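Local coordinates for enoyl-CoA hydratase/isomerase (PDB 4KPK), which belongs to the enoyl-CoA hydratase/isomerase family, has a crotonase-like fold and probably acts as an isomerase on acyl-CoA substrates, at residues His39-Thr44 against Ser69-Val74; Thr137-Gln142 against Gly151-Ser156. All coordinates share one frame; numbering follows the deposited sequence.

Interaction 1. Residues His39-Thr44 against Ser69-Val74; sequences HYLSCT and SEMIQV. With EDO (1,2-ethanediol), chain B.
Glu70 reaches out from helix 65-80 to hold the backbone just ahead of strand 41-46. Its carboxylate takes two backbone bonds: His39 N gives OE2 a nearly straight one (2.8 Å, 175° at the hydrogen), and Tyr40 N gives OE1 another (2.8 Å). Both donors come in on the syn side, the first lifted 18° from the carboxylate plane, so the two oxygens face a pair of successive amides. A glutamate suits this place because its chain, extended beyond CG, spans the gap, and the two N-H dipoles would be expected to favour the charged form of a buried carboxylate. A glutamine here would replace one acceptor oxygen by an NH2 group and would probably leave one of the two backbone amides facing a donor.

Below this polar grip the packing is tight. Leu41 CD1 lies 3.5 Å from Glu70 CB, 3.7 Å from Met71 CG (a selenomethionine) and 3.8 Å from Val74 CG2, so one methyl is lodged against side chains from three positions on the helix. Cys43, two residues on and turned to the same side, touches Val74 more loosely (CB to CG1, 4.3 Å). Ser42 between them points away.

Round the carboxylate the contact opens toward solvent. The exposed His39 ring meets Glu70 by its edge, CD2 being 3.0 Å from OE2 and the two planes nearly coplanar, while the partly exposed Tyr40 hydrogen-bonds through OH to Asp64 and makes a cation-pi contact with Arg56. A 1,2-ethanediol, probably from the crystallisation liquor, lies near Ser42, its exact fit doubtful.

Strand and helix run almost parallel, their axes 9.7 Å apart, and the helix covers the antiparallel pair 41-46 and 49-54 at the edge of the mixed sheet, as in the crotonase-like fold of this family.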
loop_
_atom_site.group_PDB
_atom_site.type_symbol
_atom_site.label_atom_id
_atom_site.label_comp_id
_atom_site.label_asym_id
_atom_site.label_seq_id
_atom_site.Cartn_x
_atom_site.Cartn_y
_atom_site.Cartn_z
ATOM N N HIS A 39 -35.055 -7.829 -13.228
ATOM C CA HIS A 39 -35.887 -6.661 -12.957
ATOM C C HIS A 39 -35.055 -5.385 -13.026
ATOM O O HIS A 39 -35.538 -4.383 -13.513
ATOM C CB HIS A 39 -36.530 -6.753 -11.545
ATOM C CG HIS A 39 -37.335 -8.010 -11.302
ATOM N ND1 HIS A 39 -38.627 -8.169 -11.760
ATOM C CD2 HIS A 39 -37.026 -9.168 -10.651
ATOM C CE1 HIS A 39 -39.078 -9.364 -11.404
ATOM N NE2 HIS A 39 -38.124 -9.995 -10.741
ATOM N N TYR A 40 -33.836 -5.456 -12.483
ATOM C CA TYR A 40 -32.975 -4.334 -12.210
ATOM C C TYR A 40 -31.730 -4.243 -13.039
ATOM O O TYR A 40 -31.068 -3.162 -13.094
ATOM C CB TYR A 40 -32.520 -4.375 -10.773
ATOM C CG TYR A 40 -33.585 -4.192 -9.733
ATOM C CD1 TYR A 40 -34.878 -3.745 -10.036
ATOM C CD2 TYR A 40 -33.274 -4.390 -8.426
ATOM C CE1 TYR A 40 -35.821 -3.554 -9.035
ATOM C CE2 TYR A 40 -34.197 -4.184 -7.442
ATOM C CZ TYR A 40 -35.453 -3.777 -7.738
ATOM O OH TYR A 40 -36.300 -3.602 -6.677
ATOM N N LEU A 41 -31.408 -5.331 -13.717
ATOM C CA LEU A 41 -30.206 -5.382 -14.545
ATOM C C LEU A 41 -30.575 -5.664 -16.002
ATOM O O LEU A 41 -31.620 -6.242 -16.266
ATOM C CB LEU A 41 -29.284 -6.508 -14.054
ATOM C CG LEU A 41 -28.768 -6.418 -12.625
ATOM C CD1 LEU A 41 -28.002 -7.689 -12.203
ATOM C CD2 LEU A 41 -27.898 -5.178 -12.514
ATOM N N SER A 42 -29.673 -5.268 -16.917
ATOM C CA SER A 42 -29.571 -5.831 -18.266
ATOM C C SER A 42 -28.316 -6.618 -18.359
ATOM O O SER A 42 -27.329 -6.365 -17.633
ATOM C CB SER A 42 -29.405 -4.749 -19.375
ATOM O OG SER A 42 -30.473 -3.848 -19.387
ATOM N N CYS A 43 -28.277 -7.498 -19.343
ATOM C CA CYS A 43 -27.052 -8.186 -19.607
ATOM C C CYS A 43 -27.015 -8.555 -21.046
ATOM O O CYS A 43 -28.037 -8.925 -21.614
ATOM C CB CYS A 43 -26.907 -9.409 -18.661
ATOM S SG CYS A 43 -28.249 -10.584 -18.703
ATOM N N THR A 44 -25.842 -8.395 -21.666
ATOM C CA THR A 44 -25.651 -8.693 -23.087
ATOM C C THR A 44 -24.312 -9.336 -23.303
ATOM O O THR A 44 -23.402 -9.220 -22.464
ATOM C CB THR A 44 -25.737 -7.398 -23.981
ATOM O OG1 THR A 44 -24.704 -6.486 -23.592
ATOM C CG2 THR A 44 -27.044 -6.760 -23.794
ATOM N N SER A 69 -29.073 -9.862 -5.526
ATOM C CA SER A 69 -29.248 -11.239 -5.988
ATOM C C SER A 69 -29.145 -11.358 -7.492
ATOM O O SER A 69 -28.531 -12.301 -8.051
ATOM C CB SER A 69 -30.575 -11.825 -5.480
ATOM O OG SER A 69 -31.069 -12.771 -6.408
ATOM N N GLU A 70 -29.721 -10.374 -8.182
ATOM C CA GLU A 70 -29.601 -10.356 -9.629
ATOM C C GLU A 70 -28.140 -10.267 -10.062
ATOM O O GLU A 70 -27.729 -10.889 -11.019
ATOM C CB GLU A 70 -30.458 -9.220 -10.192
ATOM C CG GLU A 70 -31.942 -9.488 -9.989
ATOM C CD GLU A 70 -32.852 -8.686 -10.875
ATOM O OE1 GLU A 70 -32.446 -7.639 -11.433
ATOM O OE2 GLU A 70 -34.012 -9.092 -10.990
HETATM N N MSE A 71 -27.334 -9.514 -9.337
HETATM C CA MSE A 71 -25.913 -9.345 -9.698
HETATM C C MSE A 71 -25.174 -10.638 -9.527
HETATM O O MSE A 71 -24.370 -10.993 -10.386
HETATM C CB MSE A 71 -25.329 -8.218 -8.851
HETATM C CG MSE A 71 -25.588 -6.865 -9.544
HETATM SE SE MSE A 71 -24.825 -5.408 -8.456
HETATM C CE MSE A 71 -25.486 -3.788 -9.382
ATOM N N ILE A 72 -25.455 -11.360 -8.425
ATOM C CA ILE A 72 -24.945 -12.750 -8.255
ATOM C C ILE A 72 -25.288 -13.655 -9.434
ATOM O O ILE A 72 -24.421 -14.317 -9.990
ATOM C CB ILE A 72 -25.413 -13.358 -6.904
ATOM C CG1 ILE A 72 -24.834 -12.520 -5.742
ATOM C CG2 ILE A 72 -25.040 -14.853 -6.758
ATOM C CD1 ILE A 72 -25.452 -12.779 -4.393
ATOM N N GLN A 73 -26.551 -13.667 -9.847
ATOM C CA GLN A 73 -26.971 -14.483 -10.957
ATOM C C GLN A 73 -26.240 -14.162 -12.276
ATOM O O GLN A 73 -25.864 -15.081 -13.008
ATOM C CB GLN A 73 -28.470 -14.298 -11.206
ATOM C CG GLN A 73 -29.388 -14.961 -10.206
ATOM C CD GLN A 73 -30.835 -14.654 -10.507
ATOM O OE1 GLN A 73 -31.317 -14.904 -11.621
ATOM N NE2 GLN A 73 -31.539 -14.074 -9.532
ATOM N N VAL A 74 -26.083 -12.863 -12.597
ATOM C CA VAL A 74 -25.400 -12.493 -13.810
ATOM C C VAL A 74 -23.904 -12.895 -13.785
ATOM O O VAL A 74 -23.320 -13.362 -14.796
ATOM C CB VAL A 74 -25.539 -10.998 -14.062
ATOM C CG1 VAL A 74 -24.661 -10.569 -15.242
ATOM C CG2 VAL A 74 -26.991 -10.620 -14.326
HETATM C C1 EDO B . -34.028 -5.572 -17.679
HETATM O O1 EDO B . -33.667 -6.842 -17.137
HETATM C C2 EDO B . -32.982 -5.334 -18.755
HETATM O O2 EDO B . -33.567 -4.802 -19.930
#

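Interaction 2. Residues Thr137-Gln142 against Gly151-Ser156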
loop_
_atom_site.group_PDB
_atom_site.type_symbol
_atom_site.label_atom_id
_atom_site.label_comp_id
_atom_site.label_asym_id
_atom_site.label_seq_id
_atom_site.Cartn_x
_atom_site.Cartn_y
_atom_site.Cartn_z
ATOM N N THR A 137 -12.288 -7.848 -15.356
ATOM C CA THR A 137 -13.474 -7.028 -15.146
ATOM C C THR A 137 -13.093 -5.534 -15.280
ATOM O O THR A 137 -12.088 -5.124 -14.783
ATOM C CB THR A 137 -14.064 -7.288 -13.772
ATOM O OG1 THR A 137 -13.054 -7.062 -12.760
ATOM C CG2 THR A 137 -14.520 -8.741 -13.666
ATOM N N ILE A 138 -13.941 -4.758 -15.936
ATOM C CA ILE A 138 -13.790 -3.294 -16.148
ATOM C C ILE A 138 -15.089 -2.709 -15.637
ATOM O O ILE A 138 -16.143 -3.107 -16.107
ATOM C CB ILE A 138 -13.658 -2.940 -17.662
ATOM C CG1 ILE A 138 -12.467 -3.708 -18.229
ATOM C CG2 ILE A 138 -13.416 -1.410 -17.891
ATOM C CD1 ILE A 138 -12.306 -3.665 -19.686
ATOM N N THR A 139 -15.012 -1.795 -14.670
ATOM C CA THR A 139 -16.161 -0.990 -14.243
ATOM C C THR A 139 -16.089 0.507 -14.732
ATOM O O THR A 139 -15.085 1.186 -14.561
ATOM C CB THR A 139 -16.332 -1.113 -12.716
ATOM O OG1 THR A 139 -16.546 -2.503 -12.414
ATOM C CG2 THR A 139 -17.524 -0.315 -12.162
ATOM N N LEU A 140 -17.187 0.980 -15.336
ATOM C CA LEU A 140 -17.354 2.342 -15.868
ATOM C C LEU A 140 -18.347 3.153 -15.018
ATOM O O LEU A 140 -19.519 2.855 -14.970
ATOM C CB LEU A 140 -17.885 2.274 -17.288
ATOM C CG LEU A 140 -17.208 1.377 -18.329
ATOM C CD1 LEU A 140 -17.877 1.543 -19.702
ATOM C CD2 LEU A 140 -15.732 1.732 -18.372
ATOM N N VAL A 141 -17.872 4.161 -14.319
ATOM C CA VAL A 141 -18.649 4.799 -13.268
ATOM C C VAL A 141 -18.968 6.267 -13.633
ATOM O O VAL A 141 -18.050 7.030 -13.783
ATOM C CB VAL A 141 -17.884 4.818 -11.930
ATOM C CG1 VAL A 141 -18.709 5.490 -10.847
ATOM C CG2 VAL A 141 -17.459 3.409 -11.492
ATOM N N GLN A 142 -20.242 6.581 -13.861
ATOM C CA GLN A 142 -20.739 7.956 -14.107
ATOM C C GLN A 142 -21.414 8.454 -12.825
ATOM O O GLN A 142 -22.008 7.644 -12.052
ATOM C CB GLN A 142 -21.707 7.991 -15.330
ATOM C CG GLN A 142 -23.180 7.632 -15.103
ATOM C CD GLN A 142 -23.462 6.122 -14.825
ATOM O OE1 GLN A 142 -22.562 5.328 -14.564
ATOM N NE2 GLN A 142 -24.730 5.755 -14.844
ATOM N N GLY A 151 -17.735 -0.851 -3.343
ATOM C CA GLY A 151 -17.153 -2.204 -3.216
ATOM C C GLY A 151 -17.005 -2.867 -4.563
ATOM O O GLY A 151 -15.958 -3.360 -4.956
ATOM N N LEU A 152 -18.051 -2.863 -5.333
ATOM C CA LEU A 152 -17.902 -3.336 -6.684
ATOM C C LEU A 152 -16.756 -2.709 -7.417
ATOM O O LEU A 152 -16.035 -3.394 -8.128
ATOM C CB LEU A 152 -19.173 -3.069 -7.506
ATOM C CG LEU A 152 -20.464 -3.718 -6.935
ATOM C CD1 LEU A 152 -21.589 -3.299 -7.839
ATOM C CD2 LEU A 152 -20.415 -5.236 -6.784
ATOM N N ILE A 153 -16.615 -1.396 -7.332
ATOM C CA ILE A 153 -15.527 -0.729 -8.051
ATOM C C ILE A 153 -14.188 -1.222 -7.540
ATOM O O ILE A 153 -13.324 -1.613 -8.289
ATOM C CB ILE A 153 -15.606 0.795 -7.855
ATOM C CG1 ILE A 153 -16.816 1.298 -8.595
ATOM C CG2 ILE A 153 -14.289 1.429 -8.283
ATOM C CD1 ILE A 153 -17.329 2.609 -8.062
ATOM N N CYS A 154 -14.045 -1.262 -6.235
ATOM C CA CYS A 154 -12.866 -1.868 -5.629
ATOM C C CYS A 154 -12.642 -3.344 -5.866
ATOM O O CYS A 154 -11.523 -3.798 -5.664
ATOM C CB CYS A 154 -12.793 -1.537 -4.151
ATOM S SG CYS A 154 -12.559 0.252 -4.089
ATOM N N CYS A 155 -13.655 -4.060 -6.345
ATOM C CA CYS A 155 -13.537 -5.472 -6.685
ATOM C C CYS A 155 -13.149 -5.680 -8.148
ATOM O O CYS A 155 -12.751 -6.775 -8.535
ATOM C CB CYS A 155 -14.835 -6.208 -6.341
ATOM S SG CYS A 155 -14.986 -6.483 -4.580
ATOM N N SER A 156 -13.244 -4.623 -8.943
ATOM C CA SER A 156 -12.991 -4.708 -10.383
ATOM C C SER A 156 -11.531 -4.572 -10.633
ATOM O O SER A 156 -10.836 -4.010 -9.838
ATOM C CB SER A 156 -13.743 -3.627 -11.134
ATOM O OG SER A 156 -15.145 -3.801 -10.921
HETATM O O HOH W 1 -12.715 -8.573 -10.540
#
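Thr139 and Ser156 meet hydroxyl to hydroxyl where strand 137-141 passes the end of helix 148-155. The OG1 to OG distance of 2.4 Å is very short for a hydrogen bond, so its exact length is doubtful, and either group could be the donor. Thr139 is fitted for two tasks at once: with OG1 beside the backbone N (chi1 -60°) it turns its oxygen to Ser156, while CG2 lies 4.0 Å from Ile153 CG1, the two side chains crossing at about a right angle. Two residues along, Val141 meets the helix without polar help. Its CG2 and Ile153 CD1 reach toward each other tip to tip at 3.5 Å, a beta-branched pair well matched to a buried strand-helix interface.

At the start of the strand, Thr137 OG1 rests over the backbone of Ser156, 3.3 Å from CA. It gives its proton to a water at 2.7 Å, and that water donates in turn to Cys155 O, also at 2.7 Å, so a small polar side chain and one water satisfy the carbonyl of Cys155. The same OG1 accepts a bond from Asp157 N, and this second bond holds its position.

The next shell positions these groups. Ser156 OG also lies 3.0 Å from Leu152 O, within reach of a helix carbonyl, and Ser156 N bonds to Ile153 O, tying the serine back onto the last turn.

Strand 137-141, helix 148-155 and strand 158-161 form a beta-alpha-beta unit, and this contact packs its helix against its first strand. That strand bonds through its backbone to both 86-91 and 158-161. Leu152 and Cys155 lean on helix 113-132, helix 222-235 packs against Ile138 and Leu140 on the opposite sheet face, and Arg192 of the second subunit packs against Ile153.

How the interactions relate
The two interactions follow one another along the chain, interaction 1 closing before interaction 2 opens, and their centres lie about 15 Å apart. They share one mixed sheet: interaction 1 is built on strand 41-46, one of its two outermost strands, interaction 2 on the inner strand 137-141, with strands 49-54 and 86-91 between. Each packs a helix against that sheet, and the helices meet directly, Met71 SE lying 3.9 Å from Leu152 CD1. Interaction 1 thus lies toward the periphery and interaction 2 near the chain centre, in the beta-alpha-beta unit whose helix start, as in crotonase relatives, probably lies beside the oxyanion hole.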